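Side-chain contacts in CCMAN5 (Cellulosimicrobium cellulans, PDB 2XSG), which hydrolyses alpha-mannosidic bonds as a family GH92 glycosidase and probably uncaps mannosyl phosphate on yeast-type glycans to expose mannose-6-phosphate: residues A[359-364]-A[413-418]; A[463-468]-A[485-490]; A[541-546]-A[555-560]. All blocks are in the same frame, centred on the assembly; numbering follows the deposited sequence.

Interaction 1. Residues A[359-364]-A[413-418]; sequences KFSVIA and VADAIA
In the helical catalytic domain of this GH92 enzyme, helices 353-366 and 409-418 are tied together through a buried polar pair, Ser361 on the first and Asp415 on the second. Their CA atoms are 6.6 Å apart, near enough for two short side chains to span the gap. Ser361 OG donates to Asp415 OD1 over 2.6 Å, a short bond. It approaches from above the carboxylate, 54° out of its plane. The hydroxyl is put there by a first torsion that sets OG opposite the carbonyl carbon (chi1 -53°). On the acid, CG lies anti to the backbone N (chi1 -167°), which carries the carboxylate out to the serine. Ser361 CB follows behind its hydroxyl and lies 3.5 Å from Asp415 OD1, while Asp415 OD2 comes to 3.6 Å from Ser361 CA, so the acid also packs against the backbone of the partner helix. Pro679 and Ala682, from the loop between strands 677-678 and 686-689, lie against the serine side chain. That loop also bonds to the acid, Gly683 N reaching Asp415 OD1, while Asp415 OD2 takes a salt bridge from Lys419 and a hydrogen bond with Tyr371 OH. Both carboxylate oxygens are thus engaged, each by two groups, which restrains the rotation of the group and leaves this buried carboxylate well supplied with partners. With Lys419 at hand and several polar hydrogens around it, Asp415 is probably ionised, and the serine O-H is likely to help stabilise that charge along with the loop N-H.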
ATOM      1  N   LYS A 359       8.214  -2.250  -0.680  1.00  3.05           N
ATOM      2  CA  LYS A 359       7.624  -2.321   0.663  1.00  2.82           C
ATOM      3  C   LYS A 359       7.852  -3.696   1.306  1.00  2.67           C
ATOM      4  O   LYS A 359       8.051  -3.793   2.532  1.00  2.34           O
ATOM      5  CB  LYS A 359       6.127  -1.934   0.650  1.00  2.64           C
ATOM      6  CG  LYS A 359       5.171  -3.069   0.324  1.00  3.37           C
ATOM      7  CD  LYS A 359       3.713  -2.625   0.354  1.00  3.48           C
ATOM      8  CE  LYS A 359       2.810  -3.836   0.281  1.00  2.52           C
ATOM      9  NZ  LYS A 359       1.434  -3.512  -0.254  1.00  3.27           N
ATOM     10  N   PHE A 360       7.835  -4.746   0.479  1.00  2.16           N
ATOM     11  CA  PHE A 360       7.978  -6.102   0.968  1.00  2.32           C
ATOM     12  C   PHE A 360       9.339  -6.299   1.619  1.00  2.23           C
ATOM     13  O   PHE A 360       9.439  -6.984   2.642  1.00  2.00           O
ATOM     14  CB  PHE A 360       7.757  -7.128  -0.157  1.00  2.83           C
ATOM     15  CG  PHE A 360       6.353  -7.107  -0.719  1.00  4.01           C
ATOM     16  CD1 PHE A 360       5.319  -7.760  -0.064  1.00  4.90           C
ATOM     17  CD2 PHE A 360       6.068  -6.412  -1.883  1.00  4.61           C
ATOM     18  CE1 PHE A 360       4.016  -7.726  -0.558  1.00  4.73           C
ATOM     19  CE2 PHE A 360       4.759  -6.391  -2.404  1.00  7.25           C
ATOM     20  CZ  PHE A 360       3.743  -7.056  -1.736  1.00  6.36           C
ATOM     21  N   SER A 361      10.381  -5.685   1.049  1.00  2.02           N
ATOM     22  CA  SER A 361      11.724  -5.817   1.608  1.00  2.68           C
ATOM     23  C   SER A 361      11.780  -5.319   3.057  1.00  3.29           C
ATOM     24  O   SER A 361      12.564  -5.845   3.864  1.00  3.90           O
ATOM     25  CB  SER A 361      12.753  -5.067   0.777  1.00  3.17           C
ATOM     26  OG  SER A 361      12.740  -5.416  -0.608  1.00  3.32           O
ATOM     27  N   VAL A 362      10.973  -4.304   3.367  1.00  3.05           N
ATOM     28  CA  VAL A 362      10.862  -3.737   4.724  1.00  3.61           C
ATOM     29  C   VAL A 362      10.008  -4.618   5.641  1.00  4.05           C
ATOM     30  O   VAL A 362      10.394  -4.894   6.779  1.00  4.83           O
ATOM     31  CB  VAL A 362      10.277  -2.296   4.703  1.00  3.89           C
ATOM     32  CG1 VAL A 362      10.264  -1.675   6.119  1.00  4.20           C
ATOM     33  CG2 VAL A 362      11.045  -1.380   3.719  1.00  3.70           C
ATOM     34  N   ILE A 363       8.838  -5.045   5.156  1.00  3.96           N
ATOM     35  CA  ILE A 363       8.035  -6.044   5.858  1.00  3.43           C
ATOM     36  C   ILE A 363       8.912  -7.221   6.312  1.00  3.45           C
ATOM     37  O   ILE A 363       8.797  -7.675   7.456  1.00  3.48           O
ATOM     38  CB  ILE A 363       6.837  -6.558   5.008  1.00  3.37           C
ATOM     39  CG1 ILE A 363       5.800  -5.454   4.802  1.00  2.14           C
ATOM     40  CG2 ILE A 363       6.166  -7.754   5.692  1.00  2.97           C
ATOM     41  CD1 ILE A 363       4.739  -5.819   3.763  1.00  2.00           C
ATOM     42  N   ALA A 364       9.800  -7.685   5.436  1.00  3.28           N
ATOM     43  CA  ALA A 364      10.741  -8.766   5.794  1.00  3.80           C
ATOM     44  C   ALA A 364      11.462  -8.551   7.131  1.00  3.81           C
ATOM     45  O   ALA A 364      11.627  -9.498   7.896  1.00  3.73           O
ATOM     46  CB  ALA A 364      11.752  -9.016   4.682  1.00  3.50           C
ATOM     47  N   VAL A 413       9.820 -11.963  -5.298  1.00  2.45           N
ATOM     48  CA  VAL A 413      10.148 -13.376  -5.044  1.00  2.29           C
ATOM     49  C   VAL A 413      11.657 -13.493  -4.817  1.00  2.00           C
ATOM     50  O   VAL A 413      12.115 -14.160  -3.882  1.00  2.56           O
ATOM     51  CB  VAL A 413       9.695 -14.327  -6.208  1.00  2.00           C
ATOM     52  CG1 VAL A 413      10.136 -15.769  -5.914  1.00  2.00           C
ATOM     53  CG2 VAL A 413       8.179 -14.296  -6.379  1.00  2.60           C
ATOM     54  N   ALA A 414      12.416 -12.835  -5.677  1.00  2.00           N
ATOM     55  CA  ALA A 414      13.882 -12.818  -5.583  1.00  2.19           C
ATOM     56  C   ALA A 414      14.360 -12.216  -4.266  1.00  2.31           C
ATOM     57  O   ALA A 414      15.412 -12.589  -3.765  1.00  2.48           O
ATOM     58  CB  ALA A 414      14.464 -12.050  -6.755  1.00  2.00           C
ATOM     59  N   ASP A 415      13.580 -11.276  -3.726  1.00  2.79           N
ATOM     60  CA  ASP A 415      13.871 -10.626  -2.449  1.00  3.52           C
ATOM     61  C   ASP A 415      13.921 -11.651  -1.318  1.00  3.39           C
ATOM     62  O   ASP A 415      14.849 -11.635  -0.508  1.00  3.28           O
ATOM     63  CB  ASP A 415      12.822  -9.540  -2.141  1.00  3.82           C
ATOM     64  CG  ASP A 415      13.239  -8.623  -1.004  1.00  5.32           C
ATOM     65  OD1 ASP A 415      13.938  -7.622  -1.272  1.00  7.27           O
ATOM     66  OD2 ASP A 415      12.865  -8.896   0.156  1.00  5.74           O
ATOM     67  N   ALA A 416      12.928 -12.536  -1.270  1.00  3.43           N
ATOM     68  CA  ALA A 416      12.902 -13.629  -0.276  1.00  3.54           C
ATOM     69  C   ALA A 416      14.022 -14.638  -0.509  1.00  3.67           C
ATOM     70  O   ALA A 416      14.689 -15.073   0.433  1.00  4.09           O
ATOM     71  CB  ALA A 416      11.551 -14.312  -0.271  1.00  2.90           C
ATOM     72  N   ILE A 417      14.259 -15.002  -1.764  1.00  4.38           N
ATOM     73  CA  ILE A 417      15.356 -15.919  -2.052  1.00  4.96           C
ATOM     74  C   ILE A 417      16.705 -15.315  -1.646  1.00  5.71           C
ATOM     75  O   ILE A 417      17.482 -15.958  -0.962  1.00  5.71           O
ATOM     76  CB  ILE A 417      15.372 -16.392  -3.531  1.00  5.24           C
ATOM     77  CG1 ILE A 417      14.067 -17.134  -3.875  1.00  4.36           C
ATOM     78  CG2 ILE A 417      16.606 -17.274  -3.783  1.00  5.70           C
ATOM     79  CD1 ILE A 417      13.824 -17.366  -5.389  1.00  8.72           C
ATOM     80  N   ALA A 418      16.982 -14.073  -2.042  1.00  6.60           N
ATOM     81  CA  ALA A 418      18.267 -13.453  -1.684  1.00  7.10           C
ATOM     82  C   ALA A 418      18.417 -13.380  -0.164  1.00  7.16           C
ATOM     83  O   ALA A 418      19.532 -13.501   0.362  1.00  7.50           O
ATOM     84  CB  ALA A 418      18.406 -12.076  -2.314  1.00  6.95           C
TER

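Interaction 2. Residues A[463-468]-A[485-490]; sequences YDQYGL and REQASW
Gln465 reaches across from helix 455-474 to Gln487 and Ala488 on helix 478-495. Its CB starts the contact 4.1 Å from Ala488 CB, a methyl that also packs against Tyr466 CB and the Tyr466 backbone N. With CG opposite the carbonyl carbon (chi1 -69°) and the chain extended beyond it, the amide is delivered beside Gln487, where Gln465 CD lies 3.7 Å from Gln487 CB. Gln465 OE1 comes to 3.2 Å from that same CB and accepts from water 1 at 2.5 Å; the water donates also to Gln487 O, bridging side chain and backbone. Gln465 NE2 turns to the other amide and donates to Gln487 OE1 at 2.8 Å. This bond is bent (145° at the hydrogen), and the donor sits above the carbonyl plane, the two amide planes being 64° apart. The two helices form an antiparallel hairpin, the axes of segments 463-468 and 485-490 approaching to 8.0 Å. Tyr441, from a loop, packs on both glutamines and Leu446 of helix 443-448 on Gln487, while on the flank of Tyr466 the ring meets Tyr548 nearly parallel and its OH bonds Gly683 O in the loop between strands 677-678 and 686-689.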
ATOM      1  N   TYR A 463      15.370  -4.766 -14.424  1.00  2.90           N
ATOM      2  CA  TYR A 463      15.150  -5.138 -13.031  1.00  3.51           C
ATOM      3  C   TYR A 463      14.352  -6.463 -12.917  1.00  3.44           C
ATOM      4  O   TYR A 463      14.672  -7.311 -12.088  1.00  3.29           O
ATOM      5  CB  TYR A 463      14.454  -4.001 -12.282  1.00  3.62           C
ATOM      6  CG  TYR A 463      14.818  -3.879 -10.816  1.00  5.13           C
ATOM      7  CD1 TYR A 463      15.155  -5.004 -10.049  1.00  4.24           C
ATOM      8  CD2 TYR A 463      14.803  -2.637 -10.180  1.00  5.26           C
ATOM      9  CE1 TYR A 463      15.491  -4.895  -8.700  1.00  5.19           C
ATOM     10  CE2 TYR A 463      15.128  -2.523  -8.810  1.00  5.10           C
ATOM     11  CZ  TYR A 463      15.467  -3.661  -8.083  1.00  5.40           C
ATOM     12  OH  TYR A 463      15.794  -3.571  -6.739  1.00  5.59           O
ATOM     13  N   ASP A 464      13.332  -6.636 -13.755  1.00  3.17           N
ATOM     14  CA  ASP A 464      12.576  -7.893 -13.796  1.00  3.80           C
ATOM     15  C   ASP A 464      13.467  -9.084 -14.063  1.00  4.30           C
ATOM     16  O   ASP A 464      13.314 -10.124 -13.416  1.00  4.40           O
ATOM     17  CB  ASP A 464      11.502  -7.852 -14.878  1.00  3.56           C
ATOM     18  CG  ASP A 464      10.270  -7.080 -14.449  1.00  3.37           C
ATOM     19  OD1 ASP A 464      10.054  -6.908 -13.222  1.00  4.44           O
ATOM     20  OD2 ASP A 464       9.520  -6.655 -15.341  1.00  2.88           O
ATOM     21  N   GLN A 465      14.386  -8.925 -15.022  1.00  4.60           N
ATOM     22  CA  GLN A 465      15.292 -10.002 -15.412  1.00  4.82           C
ATOM     23  C   GLN A 465      16.334 -10.302 -14.340  1.00  5.13           C
ATOM     24  O   GLN A 465      16.651 -11.486 -14.089  1.00  4.82           O
ATOM     25  CB  GLN A 465      15.951  -9.716 -16.761  1.00  4.94           C
ATOM     26  CG  GLN A 465      15.001  -9.780 -17.948  1.00  4.34           C
ATOM     27  CD  GLN A 465      15.704  -9.422 -19.251  1.00  4.31           C
ATOM     28  OE1 GLN A 465      16.529  -8.521 -19.277  1.00  6.07           O
ATOM     29  NE2 GLN A 465      15.397 -10.147 -20.328  1.00  4.88           N
ATOM     30  N   TYR A 466      16.845  -9.259 -13.686  1.00  4.56           N
ATOM     31  CA  TYR A 466      17.647  -9.494 -12.491  1.00  5.23           C
ATOM     32  C   TYR A 466      16.880 -10.398 -11.499  1.00  5.70           C
ATOM     33  O   TYR A 466      17.422 -11.383 -11.007  1.00  5.66           O
ATOM     34  CB  TYR A 466      18.125  -8.189 -11.791  1.00  5.17           C
ATOM     35  CG  TYR A 466      18.631  -8.487 -10.390  1.00  4.69           C
ATOM     36  CD1 TYR A 466      19.861  -9.124 -10.189  1.00  5.84           C
ATOM     37  CD2 TYR A 466      17.837  -8.211  -9.270  1.00  4.84           C
ATOM     38  CE1 TYR A 466      20.302  -9.454  -8.895  1.00  6.64           C
ATOM     39  CE2 TYR A 466      18.262  -8.529  -7.986  1.00  5.71           C
ATOM     40  CZ  TYR A 466      19.490  -9.149  -7.802  1.00  5.78           C
ATOM     41  OH  TYR A 466      19.900  -9.457  -6.532  1.00  5.57           O
ATOM     42  N   GLY A 467      15.623 -10.059 -11.205  1.00  6.11           N
ATOM     43  CA  GLY A 467      14.819 -10.839 -10.252  1.00  5.67           C
ATOM     44  C   GLY A 467      14.584 -12.275 -10.696  1.00  5.80           C
ATOM     45  O   GLY A 467      14.742 -13.217  -9.922  1.00  5.14           O
ATOM     46  N   LEU A 468      14.203 -12.439 -11.953  1.00  5.60           N
ATOM     47  CA  LEU A 468      14.051 -13.760 -12.535  1.00  6.17           C
ATOM     48  C   LEU A 468      15.353 -14.564 -12.438  1.00  5.83           C
ATOM     49  O   LEU A 468      15.329 -15.786 -12.172  1.00  5.22           O
ATOM     50  CB  LEU A 468      13.627 -13.615 -13.978  1.00  5.68           C
ATOM     51  CG  LEU A 468      12.488 -14.397 -14.597  1.00  8.29           C
ATOM     52  CD1 LEU A 468      11.290 -14.593 -13.685  1.00  5.86           C
ATOM     53  CD2 LEU A 468      12.094 -13.635 -15.878  1.00  8.26           C
ATOM     54  N   ARG A 485      20.960 -12.467 -16.399  1.00 11.08           N
ATOM     55  CA  ARG A 485      21.904 -11.466 -15.889  1.00 11.05           C
ATOM     56  C   ARG A 485      22.581 -10.657 -17.003  1.00 10.97           C
ATOM     57  O   ARG A 485      22.770  -9.444 -16.869  1.00 11.15           O
ATOM     58  CB  ARG A 485      22.966 -12.140 -15.030  1.00 11.49           C
ATOM     59  CG  ARG A 485      22.476 -12.545 -13.656  1.00 10.94           C
ATOM     60  CD  ARG A 485      23.662 -12.826 -12.782  1.00 10.42           C
ATOM     61  NE  ARG A 485      24.325 -14.045 -13.207  1.00 11.99           N
ATOM     62  CZ  ARG A 485      23.986 -15.248 -12.778  1.00 12.97           C
ATOM     63  NH1 ARG A 485      22.983 -15.387 -11.914  1.00 14.10           N
ATOM     64  NH2 ARG A 485      24.631 -16.315 -13.223  1.00 12.95           N
ATOM     65  N   GLU A 486      22.929 -11.332 -18.098  1.00 10.70           N
ATOM     66  CA  GLU A 486      23.464 -10.667 -19.278  1.00 10.61           C
ATOM     67  C   GLU A 486      22.452  -9.637 -19.804  1.00  9.86           C
ATOM     68  O   GLU A 486      22.780  -8.465 -19.944  1.00  9.37           O
ATOM     69  CB  GLU A 486      23.836 -11.679 -20.377  1.00 10.95           C
ATOM     70  CG  GLU A 486      24.128 -11.054 -21.779  1.00 12.80           C
ATOM     71  CD  GLU A 486      25.328 -10.088 -21.809  1.00 16.31           C
ATOM     72  OE1 GLU A 486      26.240 -10.193 -20.962  1.00 16.55           O
ATOM     73  OE2 GLU A 486      25.375  -9.225 -22.715  1.00 19.20           O
ATOM     74  N   GLN A 487      21.225 -10.082 -20.071  1.00  9.17           N
ATOM     75  CA  GLN A 487      20.182  -9.164 -20.549  1.00  8.60           C
ATOM     76  C   GLN A 487      19.881  -8.017 -19.589  1.00  7.59           C
ATOM     77  O   GLN A 487      19.649  -6.885 -20.019  1.00  7.41           O
ATOM     78  CB  GLN A 487      18.924  -9.930 -20.955  1.00  8.42           C
ATOM     79  CG  GLN A 487      19.171 -10.762 -22.202  1.00  8.18           C
ATOM     80  CD  GLN A 487      17.907 -11.291 -22.832  1.00  9.83           C
ATOM     81  OE1 GLN A 487      16.814 -10.731 -22.652  1.00  9.31           O
ATOM     82  NE2 GLN A 487      18.042 -12.381 -23.581  1.00  7.55           N
ATOM     83  N   ALA A 488      19.941  -8.303 -18.293  1.00  7.06           N
ATOM     84  CA  ALA A 488      19.711  -7.293 -17.255  1.00  6.52           C
ATOM     85  C   ALA A 488      20.781  -6.205 -17.218  1.00  6.45           C
ATOM     86  O   ALA A 488      20.531  -5.127 -16.709  1.00  6.02           O
ATOM     87  CB  ALA A 488      19.585  -7.944 -15.882  1.00  6.51           C
ATOM     88  N   SER A 489      21.960  -6.483 -17.762  1.00  6.52           N
ATOM     89  CA  SER A 489      23.018  -5.483 -17.848  1.00  7.12           C
ATOM     90  C   SER A 489      22.765  -4.481 -18.990  1.00  7.32           C
ATOM     91  O   SER A 489      23.273  -3.355 -18.951  1.00  7.70           O
ATOM     92  CB  SER A 489      24.396  -6.154 -17.998  1.00  7.46           C
ATOM     93  OG  SER A 489      24.566  -6.665 -19.318  1.00  8.49           O
ATOM     94  N   TRP A 490      21.951  -4.882 -19.972  1.00  7.67           N
ATOM     95  CA  TRP A 490      21.762  -4.111 -21.222  1.00  7.33           C
ATOM     96  C   TRP A 490      21.237  -2.660 -21.061  1.00  7.02           C
ATOM     97  O   TRP A 490      21.769  -1.730 -21.703  1.00  6.23           O
ATOM     98  CB  TRP A 490      20.896  -4.884 -22.238  1.00  7.25           C
ATOM     99  CG  TRP A 490      21.503  -6.167 -22.844  1.00  8.09           C
ATOM    100  CD1 TRP A 490      22.807  -6.600 -22.757  1.00  7.43           C
ATOM    101  CD2 TRP A 490      20.819  -7.139 -23.662  1.00  6.01           C
ATOM    102  NE1 TRP A 490      22.952  -7.784 -23.437  1.00  6.54           N
ATOM    103  CE2 TRP A 490      21.755  -8.131 -24.005  1.00  6.72           C
ATOM    104  CE3 TRP A 490      19.503  -7.264 -24.125  1.00  5.55           C
ATOM    105  CZ2 TRP A 490      21.419  -9.240 -24.789  1.00  6.71           C
ATOM    106  CZ3 TRP A 490      19.168  -8.350 -24.895  1.00  7.02           C
ATOM    107  CH2 TRP A 490      20.123  -9.330 -25.227  1.00  8.13           C
TER
HETATM  108  O   HOH W   1      17.080  -6.096 -19.573  1.00  2.00           O

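Interaction 3. Residues A[541-546]-A[555-560]; sequences QYHWYD and EAMGGH
His543 and Trp544 occupy the two middle positions of a type I turn from Tyr542 to Tyr545, and Met557 faces them from segment 555-560. Just beyond Met557, Gly558 takes a positive phi in a Schellman motif, and Gly559 then stands at the N-cap position of helix 560-570. The backbones stay well apart, with His543 CA and Met557 CA 9.8 Å from each other, so the side chains bridge the space. His543, CG anti to its own amide nitrogen (chi1 -179°), sends its imidazole toward the methionine. Met557 SD meets the ring at its edge, 84° off the normal and 3.2 Å from His543 CE1, while Met557 CG lies 3.6 Å from His543 NE2. A bend at chi3 (78°) then swings the methyl to the indole, where Met557 CE rests 3.8 Å from Trp544 CH2. The sulfur stands obliquely to the six-membered ring, 4.7 Å from its centroid, a Met-aromatic contact. The two rings of the turn also meet: His543 ND1 sits over the centre of the Trp544 ring, 3.6 Å above its plane. Val509 of strand 508-512 and Ala563 of helix 560-570 pack on the methionine. Cutting Met557 back to an alanine would probably open a gap beside the His543 edge and leave the rim of Trp544 without its methyl neighbour. The close approach of Met557 SD to His543 CE1 is consistent with a weak attraction to a polarised C-H, and the thioether probably joins the two segments mainly by dispersion.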
ATOM      1  N   GLN A 541      14.853  10.718 -12.886  1.00  3.44           N
ATOM      2  CA  GLN A 541      14.259   9.872 -11.842  1.00  3.42           C
ATOM      3  C   GLN A 541      14.380   8.381 -12.219  1.00  3.70           C
ATOM      4  O   GLN A 541      14.793   7.543 -11.402  1.00  4.00           O
ATOM      5  CB  GLN A 541      12.803  10.294 -11.592  1.00  2.33           C
ATOM      6  CG  GLN A 541      12.689  11.699 -10.948  1.00  2.18           C
ATOM      7  CD  GLN A 541      11.327  12.363 -11.137  1.00  2.67           C
ATOM      8  OE1 GLN A 541      10.400  11.769 -11.699  1.00  2.46           O
ATOM      9  NE2 GLN A 541      11.194  13.612 -10.653  1.00  2.00           N
ATOM     10  N   TYR A 542      14.037   8.065 -13.464  1.00  3.51           N
ATOM     11  CA  TYR A 542      14.227   6.720 -14.000  1.00  4.03           C
ATOM     12  C   TYR A 542      15.688   6.328 -14.216  1.00  4.35           C
ATOM     13  O   TYR A 542      15.996   5.134 -14.283  1.00  5.45           O
ATOM     14  CB  TYR A 542      13.462   6.558 -15.309  1.00  3.83           C
ATOM     15  CG  TYR A 542      12.034   6.134 -15.156  1.00  3.46           C
ATOM     16  CD1 TYR A 542      11.013   7.066 -14.943  1.00  5.63           C
ATOM     17  CD2 TYR A 542      11.690   4.798 -15.256  1.00  5.77           C
ATOM     18  CE1 TYR A 542       9.679   6.657 -14.820  1.00  5.25           C
ATOM     19  CE2 TYR A 542      10.371   4.381 -15.132  1.00  6.18           C
ATOM     20  CZ  TYR A 542       9.377   5.311 -14.924  1.00  6.10           C
ATOM     21  OH  TYR A 542       8.092   4.840 -14.813  1.00  6.68           O
ATOM     22  N   HIS A 543      16.591   7.303 -14.330  1.00  4.44           N
ATOM     23  CA  HIS A 543      18.024   7.004 -14.481  1.00  4.44           C
ATOM     24  C   HIS A 543      18.558   5.937 -13.496  1.00  4.76           C
ATOM     25  O   HIS A 543      19.351   5.052 -13.883  1.00  4.56           O
ATOM     26  CB  HIS A 543      18.890   8.269 -14.400  1.00  4.29           C
ATOM     27  CG  HIS A 543      20.355   7.990 -14.579  1.00  4.35           C
ATOM     28  ND1 HIS A 543      21.259   8.066 -13.543  1.00  4.97           N
ATOM     29  CD2 HIS A 543      21.056   7.564 -15.657  1.00  4.30           C
ATOM     30  CE1 HIS A 543      22.461   7.729 -13.978  1.00  2.87           C
ATOM     31  NE2 HIS A 543      22.363   7.413 -15.258  1.00  6.33           N
ATOM     32  N   TRP A 544      18.103   6.031 -12.246  1.00  4.60           N
ATOM     33  CA  TRP A 544      18.585   5.226 -11.124  1.00  4.40           C
ATOM     34  C   TRP A 544      17.835   3.891 -10.983  1.00  4.36           C
ATOM     35  O   TRP A 544      18.058   3.162 -10.016  1.00  4.26           O
ATOM     36  CB  TRP A 544      18.488   6.027  -9.803  1.00  4.27           C
ATOM     37  CG  TRP A 544      19.028   7.431  -9.912  1.00  4.82           C
ATOM     38  CD1 TRP A 544      18.307   8.583 -10.052  1.00  5.36           C
ATOM     39  CD2 TRP A 544      20.413   7.821  -9.900  1.00  4.26           C
ATOM     40  NE1 TRP A 544      19.161   9.672 -10.129  1.00  6.00           N
ATOM     41  CE2 TRP A 544      20.455   9.229 -10.049  1.00  4.43           C
ATOM     42  CE3 TRP A 544      21.624   7.113  -9.790  1.00  4.12           C
ATOM     43  CZ2 TRP A 544      21.656   9.943 -10.084  1.00  4.49           C
ATOM     44  CZ3 TRP A 544      22.818   7.822  -9.839  1.00  4.08           C
ATOM     45  CH2 TRP A 544      22.821   9.226  -9.992  1.00  3.80           C
ATOM     46  N   TYR A 545      16.959   3.572 -11.939  1.00  4.07           N
ATOM     47  CA  TYR A 545      16.025   2.450 -11.773  1.00  4.18           C
ATOM     48  C   TYR A 545      16.677   1.093 -11.538  1.00  4.43           C
ATOM     49  O   TYR A 545      16.192   0.286 -10.717  1.00  3.49           O
ATOM     50  CB  TYR A 545      15.040   2.353 -12.944  1.00  3.99           C
ATOM     51  CG  TYR A 545      13.795   1.552 -12.626  1.00  4.46           C
ATOM     52  CD1 TYR A 545      13.751   0.168 -12.834  1.00  4.63           C
ATOM     53  CD2 TYR A 545      12.654   2.175 -12.123  1.00  5.55           C
ATOM     54  CE1 TYR A 545      12.597  -0.569 -12.546  1.00  3.57           C
ATOM     55  CE2 TYR A 545      11.490   1.442 -11.836  1.00  5.80           C
ATOM     56  CZ  TYR A 545      11.475   0.082 -12.040  1.00  6.78           C
ATOM     57  OH  TYR A 545      10.326  -0.623 -11.748  1.00  7.82           O
ATOM     58  N   ASP A 546      17.775   0.837 -12.245  1.00  4.47           N
ATOM     59  CA  ASP A 546      18.377  -0.483 -12.198  1.00  5.25           C
ATOM     60  C   ASP A 546      19.241  -0.624 -10.952  1.00  5.85           C
ATOM     61  O   ASP A 546      20.476  -0.690 -11.008  1.00  5.86           O
ATOM     62  CB  ASP A 546      19.076  -0.805 -13.536  1.00  5.78           C
ATOM     63  CG  ASP A 546      18.070  -1.051 -14.651  1.00  5.65           C
ATOM     64  OD1 ASP A 546      16.907  -1.400 -14.323  1.00  3.66           O
ATOM     65  OD2 ASP A 546      18.420  -0.899 -15.835  1.00  6.80           O
ATOM     66  N   GLU A 555      29.885   3.464 -13.564  1.00  9.08           N
ATOM     67  CA  GLU A 555      30.753   3.357 -14.756  1.00 10.05           C
ATOM     68  C   GLU A 555      30.114   3.895 -16.041  1.00  9.17           C
ATOM     69  O   GLU A 555      30.740   4.661 -16.769  1.00  9.53           O
ATOM     70  CB  GLU A 555      31.251   1.914 -14.962  1.00 10.34           C
ATOM     71  CG  GLU A 555      31.810   1.645 -16.380  1.00 16.46           C
ATOM     72  CD  GLU A 555      32.867   0.514 -16.456  1.00 23.16           C
ATOM     73  OE1 GLU A 555      33.356   0.065 -15.396  1.00 25.12           O
ATOM     74  OE2 GLU A 555      33.218   0.085 -17.589  1.00 26.39           O
ATOM     75  N   ALA A 556      28.871   3.513 -16.313  1.00  8.29           N
ATOM     76  CA  ALA A 556      28.201   3.975 -17.524  1.00  8.14           C
ATOM     77  C   ALA A 556      27.985   5.489 -17.514  1.00  8.12           C
ATOM     78  O   ALA A 556      27.915   6.110 -18.573  1.00  8.28           O
ATOM     79  CB  ALA A 556      26.871   3.236 -17.725  1.00  7.54           C
ATOM     80  N   MET A 557      27.880   6.062 -16.309  1.00  8.03           N
ATOM     81  CA  MET A 557      27.715   7.497 -16.096  1.00  7.75           C
ATOM     82  C   MET A 557      28.995   8.279 -16.380  1.00  8.01           C
ATOM     83  O   MET A 557      28.959   9.508 -16.536  1.00  8.19           O
ATOM     84  CB  MET A 557      27.292   7.776 -14.645  1.00  7.76           C
ATOM     85  CG  MET A 557      25.839   7.444 -14.305  1.00  6.95           C
ATOM     86  SD  MET A 557      25.399   7.998 -12.637  1.00  6.62           S
ATOM     87  CE  MET A 557      25.162   9.767 -12.879  1.00  5.24           C
ATOM     88  N   GLY A 558      30.123   7.576 -16.412  1.00  8.23           N
ATOM     89  CA  GLY A 558      31.419   8.196 -16.682  1.00  7.77           C
ATOM     90  C   GLY A 558      32.315   8.220 -15.452  1.00  8.46           C
ATOM     91  O   GLY A 558      33.219   9.060 -15.347  1.00  8.55           O
ATOM     92  N   GLY A 559      32.058   7.310 -14.509  1.00  8.16           N
ATOM     93  CA  GLY A 559      32.948   7.133 -13.362  1.00  8.36           C
ATOM     94  C   GLY A 559      32.455   7.770 -12.074  1.00  8.65           C
ATOM     95  O   GLY A 559      31.381   8.362 -12.034  1.00  7.72           O
ATOM     96  N   HIS A 560      33.260   7.642 -11.026  1.00  8.86           N
ATOM     97  CA  HIS A 560      32.847   8.001  -9.689  1.00 10.24           C
ATOM     98  C   HIS A 560      32.520   9.484  -9.537  1.00  9.85           C
ATOM     99  O   HIS A 560      31.468   9.845  -9.005  1.00  9.00           O
ATOM    100  CB  HIS A 560      33.912   7.585  -8.678  1.00 10.58           C
ATOM    101  CG  HIS A 560      33.528   7.867  -7.262  1.00 14.51           C
ATOM    102  ND1 HIS A 560      32.968   6.912  -6.435  1.00 17.42           N
ATOM    103  CD2 HIS A 560      33.632   8.997  -6.520  1.00 15.48           C
ATOM    104  CE1 HIS A 560      32.741   7.444  -5.246  1.00 18.16           C
ATOM    105  NE2 HIS A 560      33.131   8.709  -5.274  1.00 18.09           N
TER

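All three contacts are buried, but interaction 1 lies nearest the middle of the chain, about 15 Å from its centre, with interactions 2 and 3 at about 26 and 28 Å; in interaction 2 Gln487 is partly exposed. Helix 455-474 joins them: Ala414 CB of interaction 1 packs 3.4 Å from Gly467 O of interaction 2, and Tyr463 CD2 of interaction 2 lies 3.3 Å from Tyr545 O of interaction 3. Interactions 1 and 3 do not touch. The loop of Gly683 serves interactions 1 and 2. The chemistry changes along the series, from an acid gripped by several partners, through paired amides with a water joining one to the partner backbone, to sulfur against aromatic rings at a turn.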